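Local coordinates for ancylostoma secreted protein 1 (Necator americanus, PDB 3NT8) that is a two-CAP-domain secreted protein of the human hookworm, probably associated with the transition of infective larvae to parasitism, at residues V99-T103 against F147-M152; W106-Y112 against G168-A172. All coordinates share one frame; numbering follows the deposited sequence.

Contact 1: V99-T103 against F147-M152; sequences VAQNT and FAFSNM
N102, on the outer strand 100-107, reaches the helix with both ends of its amide. Its ND2 gives a hydrogen bond to the backbone A148 O at 3.0 Å, coming in along a lone pair in the plane of that carbonyl, and a weak one to Y177 OH. Its OD1 receives N151 ND2 at 2.9 Å, nearly straight (168°). The two amides are turned 59° against each other, and N151 donates within its own amide plane but arrives well above the carbonyl plane of N102. N151 points at the strand from its CB on, and CG beside the backbone N (chi1 -56°) brings ND2 to N102 OD1.

The remaining contacts across are van der Waals. A100 CB sits 3.4 Å from N151 OD1, and M152 CG lies 3.7 Å from N102 ND2. F147 turns its ring edge to the backbone Q101 O, with CE2 3.5 Å away; within the helix, N151 ND2 lies over the rim of one face of that ring. W126 of helix 119-127 touches N102, A148 and M152.

The helix thus packs on the edge strand of the CAP alpha-beta-alpha sandwich, two bonds fixing the buried N102 amide's rotation, one at oxygen, one at nitrogen.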
loop_
_atom_site.group_PDB
_atom_site.type_symbol
_atom_site.label_atom_id
_atom_site.label_comp_id
_atom_site.label_asym_id
_atom_site.label_seq_id
_atom_site.Cartn_x
_atom_site.Cartn_y
_atom_site.Cartn_z
ATOM N N VAL A 99 -7.832 3.390 -8.967
ATOM C CA VAL A 99 -6.620 3.866 -9.638
ATOM C C VAL A 99 -6.143 5.245 -9.177
ATOM O O VAL A 99 -6.941 6.061 -8.682
ATOM C CB VAL A 99 -6.803 3.891 -11.191
ATOM C CG1 VAL A 99 -6.924 2.426 -11.763
ATOM C CG2 VAL A 99 -8.026 4.806 -11.578
ATOM N N ALA A 100 -4.837 5.476 -9.358
ATOM C CA ALA A 100 -4.268 6.806 -9.211
ATOM C C ALA A 100 -4.185 7.463 -10.620
ATOM O O ALA A 100 -4.150 6.789 -11.622
ATOM C CB ALA A 100 -2.908 6.694 -8.566
ATOM N N GLN A 101 -4.165 8.778 -10.672
ATOM C CA GLN A 101 -4.197 9.471 -11.925
ATOM C C GLN A 101 -3.149 10.576 -12.043
ATOM O O GLN A 101 -2.938 11.333 -11.133
ATOM C CB GLN A 101 -5.601 10.072 -12.167
ATOM C CG GLN A 101 -5.730 10.851 -13.465
ATOM C CD GLN A 101 -7.154 11.323 -13.710
ATOM O OE1 GLN A 101 -8.006 11.306 -12.811
ATOM N NE2 GLN A 101 -7.398 11.778 -14.892
ATOM N N ASN A 102 -2.536 10.639 -13.219
ATOM C CA ASN A 102 -1.638 11.677 -13.630
ATOM C C ASN A 102 -2.279 12.446 -14.788
ATOM O O ASN A 102 -2.853 11.841 -15.695
ATOM C CB ASN A 102 -0.336 11.049 -14.114
ATOM C CG ASN A 102 0.727 10.947 -13.031
ATOM O OD1 ASN A 102 0.553 11.428 -11.932
ATOM N ND2 ASN A 102 1.835 10.284 -13.353
ATOM N N THR A 103 -2.157 13.769 -14.771
ATOM C CA THR A 103 -2.869 14.616 -15.720
ATOM C C THR A 103 -2.057 15.872 -16.120
ATOM O O THR A 103 -1.240 16.431 -15.315
ATOM C CB THR A 103 -4.303 15.026 -15.179
ATOM O OG1 THR A 103 -5.013 15.666 -16.235
ATOM C CG2 THR A 103 -4.196 16.000 -14.009
ATOM N N PHE A 147 4.479 14.092 -6.732
ATOM C CA PHE A 147 3.202 13.436 -6.991
ATOM C C PHE A 147 3.190 12.637 -8.279
ATOM O O PHE A 147 2.800 11.459 -8.305
ATOM C CB PHE A 147 2.082 14.440 -7.068
ATOM C CG PHE A 147 0.739 13.806 -7.349
ATOM C CD1 PHE A 147 0.030 13.146 -6.340
ATOM C CD2 PHE A 147 0.205 13.839 -8.627
ATOM C CE1 PHE A 147 -1.205 12.536 -6.598
ATOM C CE2 PHE A 147 -1.049 13.230 -8.888
ATOM C CZ PHE A 147 -1.720 12.569 -7.879
ATOM N N ALA A 148 3.546 13.295 -9.365
ATOM C CA ALA A 148 3.444 12.720 -10.663
ATOM C C ALA A 148 4.516 11.630 -10.890
ATOM O O ALA A 148 4.221 10.636 -11.499
ATOM C CB ALA A 148 3.509 13.866 -11.740
ATOM N N PHE A 149 5.715 11.818 -10.340
ATOM C CA PHE A 149 6.790 10.840 -10.386
ATOM C C PHE A 149 6.469 9.575 -9.614
ATOM O O PHE A 149 6.776 8.509 -10.117
ATOM C CB PHE A 149 8.117 11.474 -9.903
ATOM C CG PHE A 149 9.255 10.468 -9.651
ATOM C CD1 PHE A 149 10.038 10.014 -10.705
ATOM C CD2 PHE A 149 9.542 9.999 -8.355
ATOM C CE1 PHE A 149 11.095 9.094 -10.499
ATOM C CE2 PHE A 149 10.615 9.077 -8.110
ATOM C CZ PHE A 149 11.385 8.616 -9.182
ATOM N N SER A 150 5.818 9.693 -8.454
ATOM C CA SER A 150 5.421 8.574 -7.590
ATOM C C SER A 150 4.500 7.547 -8.237
ATOM O O SER A 150 4.748 6.342 -8.093
ATOM C CB SER A 150 4.860 9.071 -6.246
ATOM O OG SER A 150 3.522 9.544 -6.320
ATOM N N ASN A 151 3.498 8.008 -9.004
ATOM C CA ASN A 151 2.644 7.135 -9.807
ATOM C C ASN A 151 3.383 6.421 -10.908
ATOM O O ASN A 151 3.104 5.269 -11.166
ATOM C CB ASN A 151 1.385 7.841 -10.411
ATOM C CG ASN A 151 0.526 8.491 -9.339
ATOM O OD1 ASN A 151 0.294 7.884 -8.318
ATOM N ND2 ASN A 151 0.126 9.760 -9.547
ATOM N N MET A 152 4.349 7.084 -11.517
ATOM C CA MET A 152 5.101 6.465 -12.624
ATOM C C MET A 152 6.031 5.355 -12.133
ATOM O O MET A 152 6.197 4.351 -12.824
ATOM C CB MET A 152 5.889 7.513 -13.407
ATOM C CG MET A 152 5.033 8.563 -14.051
ATOM S SD MET A 152 5.889 9.612 -15.294
ATOM C CE MET A 152 6.469 8.370 -16.482
#

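Contact 2: W106-Y112 against G168-A172; sequences WSSSGGY and GTKLA
W106 and L171 form the tight end of this antiparallel pairing. Two backbone hydrogen bonds join them, W106 N to L171 O at 2.8 Å and L171 N to W106 O at 2.9 Å, and their side chains lie alongside each other, pointing the same way, with W106 CD1 4.0 Å from L171 CD2. From the following loop Y112 folds back over the same sheet face. With CG beside its backbone N (chi1 -67°), its ring comes to lie over L171 CB, a CH-pi contact 3.8 Å from the ring centroid.

Beyond S107 and K170, a non-hydrogen-bonded pair, the contact opens toward solvent. S108 N still bonds T169 O at 3.0 Å, after which a type I turn from S108 to G111 carries the chain round. T169 CG2 rests 3.3 Å from S108 O, and a water accepts from Y112 N and donates to G168 O.

W106 NE1 bonds T122 OG1 of helix 119-127, and K118 makes a cation-pi contact with the indole. On the face bearing S107, K170 NZ reaches S105 OG of strand 100-107. On the W106 face, L171 and Y112 pack on V166 of strand 159-167, next in the sheet.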
loop_
_atom_site.group_PDB
_atom_site.type_symbol
_atom_site.label_atom_id
_atom_site.label_comp_id
_atom_site.label_asym_id
_atom_site.label_seq_id
_atom_site.Cartn_x
_atom_site.Cartn_y
_atom_site.Cartn_z
ATOM N N TRP A 106 -2.468 21.029 -22.085
ATOM C CA TRP A 106 -1.770 21.944 -22.991
ATOM C C TRP A 106 -2.710 22.915 -23.686
ATOM O O TRP A 106 -3.859 22.572 -24.014
ATOM C CB TRP A 106 -1.012 21.158 -24.065
ATOM C CG TRP A 106 -0.059 20.182 -23.526
ATOM C CD1 TRP A 106 -0.297 18.862 -23.249
ATOM C CD2 TRP A 106 1.302 20.420 -23.212
ATOM N NE1 TRP A 106 0.841 18.271 -22.753
ATOM C CE2 TRP A 106 1.841 19.202 -22.728
ATOM C CE3 TRP A 106 2.130 21.546 -23.291
ATOM C CZ2 TRP A 106 3.166 19.077 -22.327
ATOM C CZ3 TRP A 106 3.452 21.428 -22.892
ATOM C CH2 TRP A 106 3.959 20.197 -22.409
ATOM N N SER A 107 -2.230 24.135 -23.924
ATOM C CA SER A 107 -2.995 25.078 -24.719
ATOM C C SER A 107 -2.160 25.616 -25.844
ATOM O O SER A 107 -0.962 25.883 -25.697
ATOM C CB SER A 107 -3.581 26.226 -23.893
ATOM O OG SER A 107 -4.540 25.753 -22.971
ATOM N N SER A 108 -2.796 25.748 -26.995
ATOM C CA SER A 108 -2.143 26.388 -28.128
ATOM C C SER A 108 -3.213 26.895 -29.057
ATOM O O SER A 108 -4.194 26.192 -29.298
ATOM C CB SER A 108 -1.217 25.415 -28.843
ATOM O OG SER A 108 -0.711 25.973 -30.050
ATOM N N SER A 109 -2.999 28.103 -29.575
ATOM C CA SER A 109 -3.940 28.820 -30.436
ATOM C C SER A 109 -4.007 28.208 -31.814
ATOM O O SER A 109 -4.962 28.465 -32.579
ATOM C CB SER A 109 -3.540 30.288 -30.563
ATOM O OG SER A 109 -2.219 30.404 -31.087
ATOM N N GLY A 110 -2.992 27.401 -32.130
ATOM C CA GLY A 110 -2.939 26.664 -33.396
ATOM C C GLY A 110 -3.593 25.293 -33.409
ATOM O O GLY A 110 -3.652 24.630 -34.454
ATOM N N GLY A 111 -4.107 24.867 -32.263
ATOM C CA GLY A 111 -4.706 23.537 -32.140
ATOM C C GLY A 111 -3.675 22.391 -32.106
ATOM O O GLY A 111 -2.506 22.605 -31.850
ATOM N N TYR A 112 -4.121 21.160 -32.386
ATOM C CA TYR A 112 -3.266 19.980 -32.206
ATOM C C TYR A 112 -3.544 18.969 -33.326
ATOM O O TYR A 112 -4.310 17.992 -33.139
ATOM C CB TYR A 112 -3.470 19.383 -30.796
ATOM C CG TYR A 112 -2.966 20.297 -29.670
ATOM C CD1 TYR A 112 -1.612 20.470 -29.458
ATOM C CD2 TYR A 112 -3.857 20.964 -28.822
ATOM C CE1 TYR A 112 -1.134 21.266 -28.462
ATOM C CE2 TYR A 112 -3.387 21.752 -27.784
ATOM C CZ TYR A 112 -2.014 21.915 -27.632
ATOM O OH TYR A 112 -1.484 22.712 -26.666
ATOM N N GLY A 168 -10.432 21.371 -29.381
ATOM C CA GLY A 168 -10.131 22.599 -30.115
ATOM C C GLY A 168 -8.718 23.110 -29.955
ATOM O O GLY A 168 -7.854 22.786 -30.755
ATOM N N THR A 169 -8.479 23.934 -28.941
ATOM C CA THR A 169 -7.149 24.569 -28.710
ATOM C C THR A 169 -6.536 24.034 -27.430
ATOM O O THR A 169 -5.526 24.556 -26.934
ATOM C CB THR A 169 -7.216 26.142 -28.612
ATOM O OG1 THR A 169 -8.302 26.512 -27.758
ATOM C CG2 THR A 169 -7.405 26.793 -29.984
ATOM N N LYS A 170 -7.164 22.996 -26.892
ATOM C CA LYS A 170 -6.745 22.446 -25.643
ATOM C C LYS A 170 -6.494 20.937 -25.795
ATOM O O LYS A 170 -7.220 20.245 -26.472
ATOM C CB LYS A 170 -7.815 22.744 -24.575
ATOM C CG LYS A 170 -7.500 22.281 -23.148
ATOM C CD LYS A 170 -8.440 23.010 -22.131
ATOM C CE LYS A 170 -7.982 22.995 -20.636
ATOM N NZ LYS A 170 -7.702 21.582 -20.142
ATOM N N LEU A 171 -5.464 20.430 -25.124
ATOM C CA LEU A 171 -5.122 18.999 -25.181
ATOM C C LEU A 171 -4.928 18.467 -23.778
ATOM O O LEU A 171 -4.158 18.982 -23.025
ATOM C CB LEU A 171 -3.838 18.765 -25.993
ATOM C CG LEU A 171 -3.303 17.318 -26.033
ATOM C CD1 LEU A 171 -4.148 16.387 -26.884
ATOM C CD2 LEU A 171 -1.934 17.307 -26.581
ATOM N N ALA A 172 -5.637 17.415 -23.440
ATOM C CA ALA A 172 -5.404 16.820 -22.144
ATOM C C ALA A 172 -4.785 15.441 -22.395
ATOM O O ALA A 172 -5.235 14.704 -23.308
ATOM C CB ALA A 172 -6.718 16.728 -21.364
HETATM O O HOH W 1 -7.077 21.011 -32.822
#

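The two contacts sit at different points along strand 100-107, their centres 23 Å apart. Contact 1 ties the start of that strand to helix 147-153; contact 2 pairs its far end with the beginning of strand 170-177, its neighbour in the four-stranded mixed sheet. Along the chain the segments alternate: 99-103, 106-112, 147-152, then 168-172. Both contacts lie in the first of the two CAP-family regions, whose sheet has the order 73-74, 159-167, 170-177, 100-107. One outer strand meets the helix through asparagine side chains and a main-chain carbonyl, and its neighbouring strand through backbone bonds, part of a CAP domain's layered helix-and-sheet build. Helix 119-127 reaches both, through W126 and T122.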